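Local coordinates for uncharacterized protein (Helicobacter pylori, PDB 4O5J) that probably mediates attachment of the bacterium to sialylated glycans through its extracellular adhesion domain, as a sialic acid-binding outer membrane adhesin, at residues Lys321-Ile326 with Gln339-Asn344; Trp98-Gly103 with Met214-Ile219. One frame throughout, in Å; residues are numbered along the deposited sequence.

Interaction 1: Lys321-Ile326 with Gln339-Asn344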
loop_
_atom_site.group_PDB
_atom_site.type_symbol
_atom_site.label_atom_id
_atom_site.label_comp_id
_atom_site.label_asym_id
_atom_site.label_seq_id
_atom_site.Cartn_x
_atom_site.Cartn_y
_atom_site.Cartn_z
ATOM N N LYS A 321 4.989 2.044 -19.394
ATOM C CA LYS A 321 4.870 1.970 -20.860
ATOM C C LYS A 321 4.851 0.522 -21.343
ATOM O O LYS A 321 4.990 0.244 -22.545
ATOM C CB LYS A 321 5.983 2.756 -21.530
ATOM C CG LYS A 321 5.995 4.230 -21.208
ATOM C CD LYS A 321 4.939 4.938 -21.923
ATOM C CE LYS A 321 5.121 6.427 -21.733
ATOM N NZ LYS A 321 4.121 6.976 -22.660
ATOM N N ALA A 322 4.714 -0.418 -20.404
ATOM C CA ALA A 322 4.860 -1.853 -20.707
ATOM C C ALA A 322 3.900 -2.266 -21.818
ATOM O O ALA A 322 4.188 -3.191 -22.561
ATOM C CB ALA A 322 4.638 -2.710 -19.441
ATOM N N TYR A 323 2.777 -1.546 -21.954
ATOM C CA TYR A 323 1.767 -1.920 -22.916
ATOM C C TYR A 323 2.214 -1.600 -24.325
ATOM O O TYR A 323 1.570 -2.048 -25.272
ATOM C CB TYR A 323 0.433 -1.228 -22.626
ATOM C CG TYR A 323 0.459 0.265 -22.918
ATOM C CD1 TYR A 323 -0.007 0.777 -24.126
ATOM C CD2 TYR A 323 0.977 1.168 -21.988
ATOM C CE1 TYR A 323 0.024 2.145 -24.368
ATOM C CE2 TYR A 323 1.006 2.553 -22.240
ATOM C CZ TYR A 323 0.531 3.016 -23.419
ATOM O OH TYR A 323 0.567 4.373 -23.675
ATOM N N LEU A 324 3.289 -0.827 -24.477
ATOM C CA LEU A 324 3.823 -0.465 -25.789
ATOM C C LEU A 324 4.923 -1.441 -26.226
ATOM O O LEU A 324 5.498 -1.300 -27.297
ATOM C CB LEU A 324 4.396 0.971 -25.784
ATOM C CG LEU A 324 3.272 1.991 -25.639
ATOM C CD1 LEU A 324 3.848 3.351 -25.298
ATOM C CD2 LEU A 324 2.408 2.042 -26.898
ATOM N N LYS A 325 5.229 -2.416 -25.392
ATOM C CA LYS A 325 6.256 -3.390 -25.731
ATOM C C LYS A 325 5.945 -4.095 -27.039
ATOM O O LYS A 325 4.816 -4.521 -27.240
ATOM C CB LYS A 325 6.415 -4.371 -24.608
ATOM C CG LYS A 325 7.550 -5.344 -24.737
ATOM C CD LYS A 325 7.587 -6.181 -23.443
ATOM C CE LYS A 325 8.387 -7.456 -23.692
ATOM N NZ LYS A 325 8.258 -8.415 -22.583
ATOM N N ILE A 326 6.895 -4.154 -27.970
ATOM C CA ILE A 326 6.653 -4.858 -29.221
ATOM C C ILE A 326 7.640 -5.961 -29.396
ATOM O O ILE A 326 8.788 -5.835 -28.994
ATOM C CB ILE A 326 6.682 -3.955 -30.430
ATOM C CG1 ILE A 326 8.016 -3.250 -30.539
ATOM C CG2 ILE A 326 5.448 -2.955 -30.383
ATOM C CD1 ILE A 326 7.957 -1.812 -31.125
ATOM N N GLN A 339 -4.079 -1.608 -19.201
ATOM C CA GLN A 339 -4.480 -1.123 -17.877
ATOM C C GLN A 339 -3.351 -0.285 -17.250
ATOM O O GLN A 339 -3.605 0.637 -16.467
ATOM C CB GLN A 339 -4.892 -2.308 -16.932
ATOM C CG GLN A 339 -6.248 -2.839 -17.222
ATOM C CD GLN A 339 -7.232 -1.747 -16.941
ATOM O OE1 GLN A 339 -7.255 -1.211 -15.839
ATOM N NE2 GLN A 339 -8.015 -1.367 -17.937
ATOM N N VAL A 340 -2.112 -0.609 -17.615
ATOM C CA VAL A 340 -0.928 0.021 -17.072
ATOM C C VAL A 340 -0.936 1.562 -17.361
ATOM O O VAL A 340 -0.137 2.321 -16.799
ATOM C CB VAL A 340 0.351 -0.738 -17.572
ATOM C CG1 VAL A 340 0.999 -0.033 -18.753
ATOM C CG2 VAL A 340 1.337 -0.928 -16.438
ATOM N N VAL A 341 -1.869 2.011 -18.211
ATOM C CA VAL A 341 -1.948 3.394 -18.586
ATOM C C VAL A 341 -2.658 4.156 -17.446
ATOM O O VAL A 341 -2.527 5.370 -17.309
ATOM C CB VAL A 341 -2.635 3.535 -19.965
ATOM C CG1 VAL A 341 -4.151 3.622 -19.825
ATOM C CG2 VAL A 341 -2.094 4.724 -20.669
ATOM N N ASN A 342 -3.400 3.434 -16.619
ATOM C CA ASN A 342 -4.037 4.022 -15.452
ATOM C C ASN A 342 -3.152 4.028 -14.231
ATOM O O ASN A 342 -3.545 4.570 -13.207
ATOM C CB ASN A 342 -5.317 3.265 -15.112
ATOM C CG ASN A 342 -6.286 3.261 -16.287
ATOM O OD1 ASN A 342 -6.449 4.267 -16.961
ATOM N ND2 ASN A 342 -6.899 2.130 -16.557
ATOM N N LEU A 343 -1.968 3.408 -14.328
ATOM C CA LEU A 343 -1.144 3.152 -13.131
ATOM C C LEU A 343 -0.780 4.430 -12.378
ATOM O O LEU A 343 -1.025 4.558 -11.174
ATOM C CB LEU A 343 0.105 2.366 -13.483
ATOM C CG LEU A 343 0.994 2.114 -12.299
ATOM C CD1 LEU A 343 0.224 1.414 -11.157
ATOM C CD2 LEU A 343 2.245 1.331 -12.706
ATOM N N ASN A 344 -0.219 5.384 -13.087
ATOM C CA ASN A 344 0.265 6.542 -12.441
ATOM C C ASN A 344 -0.850 7.362 -11.747
ATOM O O ASN A 344 -0.648 7.920 -10.664
ATOM C CB ASN A 344 1.102 7.388 -13.377
ATOM C CG ASN A 344 1.837 8.461 -12.598
ATOM O OD1 ASN A 344 1.414 9.609 -12.560
ATOM N ND2 ASN A 344 2.856 8.055 -11.843
#
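Y323 and V340 carry most of this contact, and V341 extends it to the phenol end of the ring. V340 CG1 comes up at the edge of the Y323 ring, near its plane, with 3.5 Å between it and CD2. V340 CG1 also lies 4.0 Å from Y323 N and 4.1 Å from A322 N, so one branch of a valine fills the angle between the ring and the turn that bears it. The Y323 ring owes this place to its first torsion: with chi1 at 71°, CG stands between the backbone N and the carbonyl carbon, and the CD2 side of the ring meets the second segment. Further out, V341 CG2 approaches obliquely, 4.0 Å from the hydroxyl OH of Y323 and about as far from CE2. L324 CG covers one face of the ring, 3.5 Å above its plane and displaced toward the rim, so the ring is backed on that face from within its own segment.

Both partners are presented by tight turns. L324 N hydrogen-bonds to K321 O at 2.8 Å, and N342 N hydrogen-bonds to Q339 O at the same length; these i to i+3 links define short 3-10 segments. A weak side-chain hydrogen bond from N342 ND2 to Q339 OE1 spans the second turn. Beyond the contact, L343 packs on Y316 and L319, and N344 ND2 hydrogen-bonds to Y316 OH. The pairing thus illustrates how two 3-10 turns, one shortly after helix 313-320 and the other leading into helix 343-396, bring together the two ends of the connection between these helices, which has no helix or strand in the residues between the turns, through a small apolar contact of a tyrosine with two valines.

Interaction 2: Trp98-Gly103 with Met214-Ile219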
loop_
_atom_site.group_PDB
_atom_site.type_symbol
_atom_site.label_atom_id
_atom_site.label_comp_id
_atom_site.label_asym_id
_atom_site.label_seq_id
_atom_site.Cartn_x
_atom_site.Cartn_y
_atom_site.Cartn_z
ATOM N N TRP A 98 4.700 -8.370 -15.181
ATOM C CA TRP A 98 4.597 -9.621 -15.955
ATOM C C TRP A 98 4.693 -9.320 -17.429
ATOM O O TRP A 98 5.353 -10.021 -18.226
ATOM C CB TRP A 98 3.251 -10.321 -15.658
ATOM C CG TRP A 98 3.058 -11.427 -16.603
ATOM C CD1 TRP A 98 2.281 -11.428 -17.723
ATOM C CD2 TRP A 98 3.732 -12.731 -16.563
ATOM N NE1 TRP A 98 2.387 -12.643 -18.375
ATOM C CE2 TRP A 98 3.254 -13.469 -17.703
ATOM C CE3 TRP A 98 4.665 -13.319 -15.718
ATOM C CZ2 TRP A 98 3.686 -14.773 -17.983
ATOM C CZ3 TRP A 98 5.092 -14.629 -15.983
ATOM C CH2 TRP A 98 4.600 -15.338 -17.110
ATOM N N SER A 99 4.021 -8.260 -17.830
ATOM C CA SER A 99 4.052 -7.809 -19.233
ATOM C C SER A 99 5.492 -7.486 -19.698
ATOM O O SER A 99 5.879 -7.835 -20.843
ATOM C CB SER A 99 3.169 -6.597 -19.363
ATOM O OG SER A 99 3.080 -6.259 -20.696
ATOM N N LEU A 100 6.319 -6.889 -18.824
ATOM C CA LEU A 100 7.717 -6.573 -19.172
ATOM C C LEU A 100 8.548 -7.840 -19.219
ATOM O O LEU A 100 9.284 -8.101 -20.193
ATOM C CB LEU A 100 8.351 -5.625 -18.140
ATOM C CG LEU A 100 7.900 -4.195 -18.128
ATOM C CD1 LEU A 100 8.590 -3.464 -16.950
ATOM C CD2 LEU A 100 8.197 -3.515 -19.496
ATOM N N TYR A 101 8.486 -8.579 -18.105
ATOM C CA TYR A 101 9.261 -9.802 -17.891
ATOM C C TYR A 101 8.963 -10.883 -18.960
ATOM O O TYR A 101 9.891 -11.527 -19.529
ATOM C CB TYR A 101 8.893 -10.273 -16.516
ATOM C CG TYR A 101 9.391 -11.626 -16.058
ATOM C CD1 TYR A 101 10.707 -11.822 -15.703
ATOM C CD2 TYR A 101 8.481 -12.710 -15.856
ATOM C CE1 TYR A 101 11.166 -13.032 -15.195
ATOM C CE2 TYR A 101 8.924 -13.925 -15.342
ATOM C CZ TYR A 101 10.255 -14.078 -15.021
ATOM O OH TYR A 101 10.699 -15.290 -14.490
ATOM N N ALA A 102 7.672 -11.069 -19.245
ATOM C CA ALA A 102 7.221 -12.121 -20.145
ATOM C C ALA A 102 6.368 -11.482 -21.237
ATOM O O ALA A 102 6.902 -11.056 -22.278
ATOM C CB ALA A 102 6.415 -13.184 -19.371
ATOM N N GLY A 103 5.038 -11.459 -21.055
ATOM C CA GLY A 103 4.194 -10.717 -21.972
ATOM C C GLY A 103 4.251 -11.288 -23.375
ATOM O O GLY A 103 4.227 -12.517 -23.553
ATOM N N MET A 214 16.386 -12.143 -16.136
ATOM C CA MET A 214 15.683 -11.464 -17.205
ATOM C C MET A 214 16.624 -10.595 -18.038
ATOM O O MET A 214 17.448 -9.809 -17.490
ATOM C CB MET A 214 14.464 -10.660 -16.655
ATOM C CG MET A 214 14.799 -9.606 -15.649
ATOM S SD MET A 214 13.321 -8.758 -14.997
ATOM C CE MET A 214 12.692 -7.885 -16.449
ATOM N N MET A 215 16.517 -10.702 -19.362
ATOM C CA MET A 215 17.350 -9.932 -20.277
ATOM C C MET A 215 16.595 -8.655 -20.690
ATOM O O MET A 215 15.765 -8.690 -21.629
ATOM C CB MET A 215 17.668 -10.780 -21.505
ATOM C CG MET A 215 18.451 -12.042 -21.159
ATOM S SD MET A 215 18.782 -13.136 -22.595
ATOM C CE MET A 215 17.123 -13.782 -22.945
ATOM N N TRP A 216 16.835 -7.550 -20.003
ATOM C CA TRP A 216 16.132 -6.292 -20.312
ATOM C C TRP A 216 16.353 -5.812 -21.731
ATOM O O TRP A 216 15.519 -5.104 -22.271
ATOM C CB TRP A 216 16.480 -5.181 -19.336
ATOM C CG TRP A 216 15.857 -5.357 -17.988
ATOM C CD1 TRP A 216 16.237 -6.240 -17.003
ATOM C CD2 TRP A 216 14.763 -4.568 -17.426
ATOM N NE1 TRP A 216 15.422 -6.087 -15.874
ATOM C CE2 TRP A 216 14.521 -5.072 -16.095
ATOM C CE3 TRP A 216 13.981 -3.503 -17.899
ATOM C CZ2 TRP A 216 13.547 -4.528 -15.272
ATOM C CZ3 TRP A 216 13.006 -2.968 -17.093
ATOM C CH2 TRP A 216 12.770 -3.460 -15.796
ATOM N N LYS A 217 17.480 -6.195 -22.360
ATOM C CA LYS A 217 17.725 -5.803 -23.732
ATOM C C LYS A 217 16.664 -6.391 -24.679
ATOM O O LYS A 217 16.428 -5.827 -25.774
ATOM C CB LYS A 217 19.129 -6.235 -24.172
ATOM C CG LYS A 217 19.528 -5.731 -25.532
ATOM C CD LYS A 217 19.580 -4.146 -25.551
ATOM C CE LYS A 217 19.964 -3.629 -26.957
ATOM N NZ LYS A 217 19.971 -2.146 -27.006
ATOM N N ASN A 218 16.011 -7.517 -24.279
ATOM C CA ASN A 218 14.919 -8.085 -25.092
ATOM C C ASN A 218 13.705 -7.141 -25.158
ATOM O O ASN A 218 12.861 -7.277 -26.070
ATOM C CB ASN A 218 14.478 -9.474 -24.560
ATOM C CG ASN A 218 15.353 -10.590 -25.077
ATOM O OD1 ASN A 218 16.476 -10.368 -25.537
ATOM N ND2 ASN A 218 14.831 -11.841 -25.018
ATOM N N ILE A 219 13.599 -6.176 -24.234
ATOM C CA ILE A 219 12.445 -5.322 -24.208
ATOM C C ILE A 219 12.607 -4.133 -25.164
ATOM O O ILE A 219 13.516 -3.321 -24.986
ATOM C CB ILE A 219 12.199 -4.786 -22.814
ATOM C CG1 ILE A 219 11.846 -5.933 -21.861
ATOM C CG2 ILE A 219 11.069 -3.756 -22.859
ATOM C CD1 ILE A 219 11.991 -5.598 -20.366
#
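A Met-aromatic contact at the C-terminal end of helix 82-101 lies in a buried patch where the last helical turn meets a short strand and the 3-10 turn that follows it. M214 SD lies 5.4 Å from the centroid of the Y101 ring and 78° off the ring normal, hence at the edge and not over a face. Its approach is shared by M214 CB, near the ring plane at 4.0 Å from Y101 CD1. Y101 reaches this position with CG anti to the backbone N (chi1 172°), and W98 CE3, from the preceding turn, lies in the ring plane at the other flank, beside Y101 CD2.

The methionine chain then bends at chi3 (-66°), carrying CE back over one face of the W216 ring, 3.2 Å above its plane and toward the rim. One flexible thioether therefore bridges two aromatic side chains, the sulfur beside Y101 and the methyl on W216. W216 in turn offers CH2 to L100 CD1 at 4.3 Å, and the leucine methyl comes in obliquely to the indole. On the far end of the turn, I219 CD1 sits 3.7 Å from the carbonyl O of L100 and 4.3 Å from L100 CB, so the isoleucine packs against the backbone of the helix end as well as against the leucine.

Two backbone hydrogen bonds, N218 N to M215 O and I219 N to W216 O, shape the turn that presents these side chains. Around the patch, strand 214-215 pairs with strand 234-235, the W216 ring meets those of Y240 and Y318, and N218 is hydrogen-bonded to N135 of helix 130-135. Y101 also touches M152 of helix 146-163 and I207 of helix 193-209.

From the N terminus, interaction 2 comes first: it returns the chain, after more than a hundred residues with several helices and short strands, to the end of helix 82-101. Interaction 1 opens only later and closes the much shorter excursion between helix 313-320 and helix 343-396. The two are therefore in series, neither crossing nor nesting, yet they touch in space. K325 NZ probably hydrogen-bonds to L100 O at 2.6 Å and to A102 O at 3.0 Å, and A322 CB packs on L100 CD2 at 3.6 Å. The connection between helices 313-320 and 343-396 is thus tied to the same end of helix 82-101 that meets strand 214-215 and its following turn.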